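Local atomic coordinates of mundticin KS immunity protein (Enterococcus mundtii, PDB entry 2ZRR), a protein that contributes to the self-protection of bacteriocin-producing Enterococcus mundtii, probably by conferring immunity to its own mundticin KS. Residues A[60-64]-A[81-86]; A[40-44]-A[104-108]. All coordinates share one frame; numbering follows the deposited sequence.

Interaction 1 of 2, residues A[60-64]-A[81-86]; sequences VLGSY and RMNIEI
The phenol ring of Y64 lies with one face on M82, while V60 O and the carboxylate carbon of E85 lie at its edge, in plane. M82 CB sits over the centre of that face, 3.3 Å from the centroid of the Y64 ring and 9° off its normal, a CH-pi contact. M82 SD stands obliquely to the same ring, 4.6 Å from its centroid, a Met-aromatic contact. With CG anti to the backbone N, the extended M82 chain slides past the tyrosine in the opposite direction. Y64 OH donates to E85 OE2 across 2.5 Å, a bond so short that its exact length is doubtful; the ring and carboxylate planes are 56° apart. Tyrosine suits this place because its ring joins the buried face while its hydroxyl reaches the partly exposed acceptor E85. Segments 60-64 and 81-86 run antiparallel at 165°, on neighbouring helices 55-70 and 75-90 of an antiparallel four-helix bundle. V60 fits its compact branch CG1 against I86 CG1 (3.8 Å) and E85 CB. L61 CD2 presses tightly on M82 CE, at 3.4 Å, and L61 also touches L45 and L48 of helix 33-48. K67 makes a cation-pi interaction with the Y64 ring.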
loop_
_atom_site.group_PDB
_atom_site.type_symbol
_atom_site.label_atom_id
_atom_site.label_comp_id
_atom_site.label_asym_id
_atom_site.label_seq_id
_atom_site.Cartn_x
_atom_site.Cartn_y
_atom_site.Cartn_z
ATOM N N VAL A 60 0.505 0.060 7.488
ATOM C CA VAL A 60 -0.058 -0.960 6.603
ATOM C C VAL A 60 0.816 -1.110 5.369
ATOM O O VAL A 60 1.199 -2.214 4.985
ATOM C CB VAL A 60 -1.463 -0.568 6.125
ATOM C CG1 VAL A 60 -1.934 -1.536 5.043
ATOM C CG2 VAL A 60 -2.424 -0.540 7.300
ATOM N N LEU A 61 1.121 0.018 4.741
ATOM C CA LEU A 61 1.949 0.022 3.549
ATOM C C LEU A 61 3.271 -0.643 3.837
ATOM O O LEU A 61 3.727 -1.486 3.065
ATOM C CB LEU A 61 2.203 1.454 3.091
ATOM C CG LEU A 61 0.961 2.181 2.582
ATOM C CD1 LEU A 61 1.304 3.633 2.277
ATOM C CD2 LEU A 61 0.433 1.471 1.338
ATOM N N GLY A 62 3.889 -0.244 4.949
ATOM C CA GLY A 62 5.177 -0.799 5.330
ATOM C C GLY A 62 5.063 -2.277 5.625
ATOM O O GLY A 62 5.919 -3.072 5.236
ATOM N N SER A 63 3.985 -2.650 6.300
ATOM C CA SER A 63 3.759 -4.047 6.637
ATOM C C SER A 63 3.598 -4.925 5.392
ATOM O O SER A 63 4.184 -6.010 5.309
ATOM C CB SER A 63 2.520 -4.180 7.522
ATOM O OG SER A 63 2.024 -5.512 7.488
ATOM N N TYR A 64 2.815 -4.467 4.417
ATOM C CA TYR A 64 2.619 -5.272 3.221
ATOM C C TYR A 64 3.820 -5.314 2.299
ATOM O O TYR A 64 3.990 -6.275 1.540
ATOM C CB TYR A 64 1.363 -4.823 2.487
ATOM C CG TYR A 64 0.166 -5.502 3.079
ATOM C CD1 TYR A 64 -0.485 -4.960 4.185
ATOM C CD2 TYR A 64 -0.257 -6.744 2.603
ATOM C CE1 TYR A 64 -1.528 -5.640 4.809
ATOM C CE2 TYR A 64 -1.295 -7.436 3.217
ATOM C CZ TYR A 64 -1.929 -6.880 4.324
ATOM O OH TYR A 64 -2.956 -7.568 4.948
ATOM N N ARG A 81 -5.945 -8.770 0.885
ATOM C CA ARG A 81 -5.964 -8.621 2.340
ATOM C C ARG A 81 -5.537 -7.202 2.726
ATOM O O ARG A 81 -6.027 -6.628 3.702
ATOM C CB ARG A 81 -5.028 -9.660 2.979
ATOM C CG ARG A 81 -5.603 -11.080 2.955
ATOM C CD ARG A 81 -4.582 -12.168 3.288
ATOM N NE ARG A 81 -5.251 -13.442 3.570
ATOM C CZ ARG A 81 -4.636 -14.593 3.831
ATOM N NH1 ARG A 81 -3.313 -14.666 3.855
ATOM N NH2 ARG A 81 -5.354 -15.683 4.068
ATOM N N MET A 82 -4.628 -6.639 1.939
ATOM C CA MET A 82 -4.129 -5.296 2.184
ATOM C C MET A 82 -5.185 -4.278 1.824
ATOM O O MET A 82 -5.379 -3.293 2.530
ATOM C CB MET A 82 -2.881 -5.039 1.347
ATOM C CG MET A 82 -2.482 -3.576 1.277
ATOM S SD MET A 82 -1.142 -3.289 0.110
ATOM C CE MET A 82 -0.531 -1.726 0.713
ATOM N N ASN A 83 -5.854 -4.521 0.705
ATOM C CA ASN A 83 -6.901 -3.635 0.223
ATOM C C ASN A 83 -7.865 -3.352 1.360
ATOM O O ASN A 83 -8.289 -2.215 1.566
ATOM C CB ASN A 83 -7.639 -4.300 -0.943
ATOM C CG ASN A 83 -8.816 -3.479 -1.441
ATOM O OD1 ASN A 83 -8.868 -2.260 -1.256
ATOM N ND2 ASN A 83 -9.772 -4.150 -2.080
ATOM N N ILE A 84 -8.204 -4.395 2.107
ATOM C CA ILE A 84 -9.114 -4.248 3.225
ATOM C C ILE A 84 -8.480 -3.364 4.297
ATOM O O ILE A 84 -9.093 -2.410 4.780
ATOM C CB ILE A 84 -9.455 -5.624 3.818
ATOM C CG1 ILE A 84 -10.258 -6.432 2.797
ATOM C CG2 ILE A 84 -10.244 -5.465 5.109
ATOM C CD1 ILE A 84 -11.487 -5.707 2.263
ATOM N N GLU A 85 -7.240 -3.681 4.651
ATOM C CA GLU A 85 -6.506 -2.931 5.661
ATOM C C GLU A 85 -6.414 -1.431 5.393
ATOM O O GLU A 85 -6.670 -0.631 6.287
ATOM C CB GLU A 85 -5.102 -3.501 5.796
ATOM C CG GLU A 85 -4.792 -4.024 7.170
ATOM C CD GLU A 85 -3.613 -4.965 7.159
ATOM O OE1 GLU A 85 -2.497 -4.525 7.510
ATOM O OE2 GLU A 85 -3.807 -6.146 6.798
ATOM N N ILE A 86 -6.040 -1.051 4.173
ATOM C CA ILE A 86 -5.914 0.366 3.812
ATOM C C ILE A 86 -7.247 1.105 3.942
ATOM O O ILE A 86 -7.294 2.339 3.937
ATOM C CB ILE A 86 -5.385 0.538 2.359
ATOM C CG1 ILE A 86 -4.027 -0.147 2.224
ATOM C CG2 ILE A 86 -5.236 2.018 2.013
ATOM C CD1 ILE A 86 -3.435 -0.055 0.839
#

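Interaction 2 of 2, residues A[40-44]-A[104-108]; sequences IITEL and KLKEL
In the antiparallel four-helix bundle, I40, I41 and L44 of helix 33-48 pack against K104, L105 and L108 of helix 99-109, so the first and last helices meet directly. The two segments run at 162° to each other, their axes 10.1 Å apart, and an apolar inner strip is bordered by a charged outer one. I40 sits where the strip meets that border, and its two branches serve different partners. I40 CG2, placed anti to the backbone N, lies 3.4 Å from K104 O and 3.6 Å from K104 CD, whereas the longer branch carries I40 CD1 to within 3.7 Å of E107 CG. Beta-branched isoleucine therefore covers both the backbone and the aliphatic parts of the charged residues. Deeper in, I41 CG1 meets L108 CD2 at 3.9 Å, and I41 reaches on to L65 and L68 of helix 55-70. L44 slides past K104 in the opposite direction, L44 CG against K104 CB, and crosses L105 nearly at a right angle, L44 CD1 on L105 CD2. L105 and L108 also touch helix 75-90, so leucine, with its two methyl ends, serves more than one interface. Lysine suits the partly exposed border because its methylenes pack on I40 and L44 while its ammonium pairs with E107, and perhaps with E43, whose OE1 is doubtfully placed. On its own helix, the K104 chain bends at chi2 (-53°) and chi4, and K104 NZ bonds E107 OE2 at 3.1 Å, on the syn side and 27° out of the carboxylate plane.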
loop_
_atom_site.group_PDB
_atom_site.type_symbol
_atom_site.label_atom_id
_atom_site.label_comp_id
_atom_site.label_asym_id
_atom_site.label_seq_id
_atom_site.Cartn_x
_atom_site.Cartn_y
_atom_site.Cartn_z
ATOM N N ILE A 40 5.463 0.539 -6.208
ATOM C CA ILE A 40 4.419 1.504 -5.881
ATOM C C ILE A 40 4.384 1.814 -4.379
ATOM O O ILE A 40 4.227 2.967 -3.966
ATOM C CB ILE A 40 3.038 0.984 -6.321
ATOM C CG1 ILE A 40 3.011 0.793 -7.834
ATOM C CG2 ILE A 40 1.950 1.962 -5.920
ATOM C CD1 ILE A 40 1.706 0.202 -8.336
ATOM N N ILE A 41 4.530 0.783 -3.557
ATOM C CA ILE A 41 4.497 0.983 -2.111
ATOM C C ILE A 41 5.711 1.796 -1.669
ATOM O O ILE A 41 5.594 2.725 -0.872
ATOM C CB ILE A 41 4.445 -0.384 -1.367
ATOM C CG1 ILE A 41 3.028 -0.964 -1.477
ATOM C CG2 ILE A 41 4.842 -0.210 0.104
ATOM C CD1 ILE A 41 2.980 -2.468 -1.666
ATOM N N THR A 42 6.875 1.459 -2.203
ATOM C CA THR A 42 8.090 2.186 -1.856
ATOM C C THR A 42 7.894 3.670 -2.177
ATOM O O THR A 42 8.128 4.536 -1.343
ATOM C CB THR A 42 9.293 1.631 -2.644
ATOM O OG1 THR A 42 9.470 0.242 -2.327
ATOM C CG2 THR A 42 10.556 2.388 -2.302
ATOM N N GLU A 43 7.441 3.945 -3.395
ATOM C CA GLU A 43 7.193 5.310 -3.849
ATOM C C GLU A 43 6.211 6.018 -2.928
ATOM O O GLU A 43 6.446 7.149 -2.501
ATOM C CB GLU A 43 6.619 5.291 -5.269
ATOM C CG GLU A 43 7.604 4.813 -6.306
ATOM C CD GLU A 43 6.956 4.614 -7.665
ATOM O OE1 GLU A 43 5.714 4.442 -7.722
ATOM O OE2 GLU A 43 7.697 4.632 -8.673
ATOM N N LEU A 44 5.105 5.343 -2.636
ATOM C CA LEU A 44 4.072 5.888 -1.772
ATOM C C LEU A 44 4.584 6.241 -0.382
ATOM O O LEU A 44 4.279 7.309 0.147
ATOM C CB LEU A 44 2.930 4.888 -1.649
ATOM C CG LEU A 44 1.700 5.226 -2.474
ATOM C CD1 LEU A 44 0.918 3.959 -2.762
ATOM C CD2 LEU A 44 0.856 6.232 -1.713
ATOM N N LYS A 104 -2.097 6.491 -6.870
ATOM C CA LYS A 104 -1.005 5.536 -6.693
ATOM C C LYS A 104 -1.569 4.317 -5.965
ATOM O O LYS A 104 -1.225 3.180 -6.281
ATOM C CB LYS A 104 0.119 6.157 -5.864
ATOM C CG LYS A 104 1.387 6.435 -6.639
ATOM C CD LYS A 104 1.877 5.208 -7.380
ATOM C CE LYS A 104 3.135 5.517 -8.178
ATOM N NZ LYS A 104 2.904 5.525 -9.649
ATOM N N LEU A 105 -2.443 4.571 -4.996
ATOM C CA LEU A 105 -3.078 3.506 -4.228
ATOM C C LEU A 105 -3.987 2.661 -5.127
ATOM O O LEU A 105 -3.887 1.430 -5.147
ATOM C CB LEU A 105 -3.900 4.102 -3.080
ATOM C CG LEU A 105 -3.258 4.141 -1.685
ATOM C CD1 LEU A 105 -4.332 4.437 -0.636
ATOM C CD2 LEU A 105 -2.563 2.813 -1.387
ATOM N N LYS A 106 -4.874 3.332 -5.866
ATOM C CA LYS A 106 -5.809 2.665 -6.777
ATOM C C LYS A 106 -5.037 1.847 -7.804
ATOM O O LYS A 106 -5.453 0.753 -8.196
ATOM C CB LYS A 106 -6.687 3.704 -7.490
ATOM C CG LYS A 106 -7.657 4.437 -6.567
ATOM C CD LYS A 106 -8.676 5.269 -7.339
ATOM C CE LYS A 106 -8.301 6.751 -7.326
ATOM N NZ LYS A 106 -9.471 7.650 -7.095
ATOM N N GLU A 107 -3.906 2.396 -8.234
ATOM C CA GLU A 107 -3.042 1.740 -9.202
ATOM C C GLU A 107 -2.443 0.486 -8.543
ATOM O O GLU A 107 -2.106 -0.496 -9.212
ATOM C CB GLU A 107 -1.955 2.727 -9.630
ATOM C CG GLU A 107 -0.727 2.129 -10.275
ATOM C CD GLU A 107 0.340 3.183 -10.539
ATOM O OE1 GLU A 107 1.425 2.839 -11.067
ATOM O OE2 GLU A 107 0.083 4.364 -10.212
ATOM N N LEU A 108 -2.327 0.518 -7.220
ATOM C CA LEU A 108 -1.793 -0.618 -6.484
ATOM C C LEU A 108 -2.840 -1.731 -6.474
ATOM O O LEU A 108 -2.547 -2.871 -6.847
ATOM C CB LEU A 108 -1.437 -0.203 -5.050
ATOM C CG LEU A 108 -0.892 -1.272 -4.098
ATOM C CD1 LEU A 108 0.397 -1.887 -4.643
ATOM C CD2 LEU A 108 -0.652 -0.633 -2.754
#

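How the interactions relate
From the N terminus, helix 33-48 comes first and supplies residues 40-44, whose partner, 104-108, comes only on the last helix; interaction 2 thus closes a long loop of 59 intervening residues. Within it, helices 55-70 and 75-90 form a hairpin that interaction 1 closes over 16 residues, so the smaller loop is nested in the larger and the two do not cross. Interaction 1 ties the middle pair of helices and interaction 2 the first and last helices in the chain. Their centres are 11 Å apart, and the two helix pairs touch: M82 CE lies 3.6 Å from L108 CD2, and I86 CG2 lies 3.7 Å from L105 CD1, joining the pairs into one bundle core.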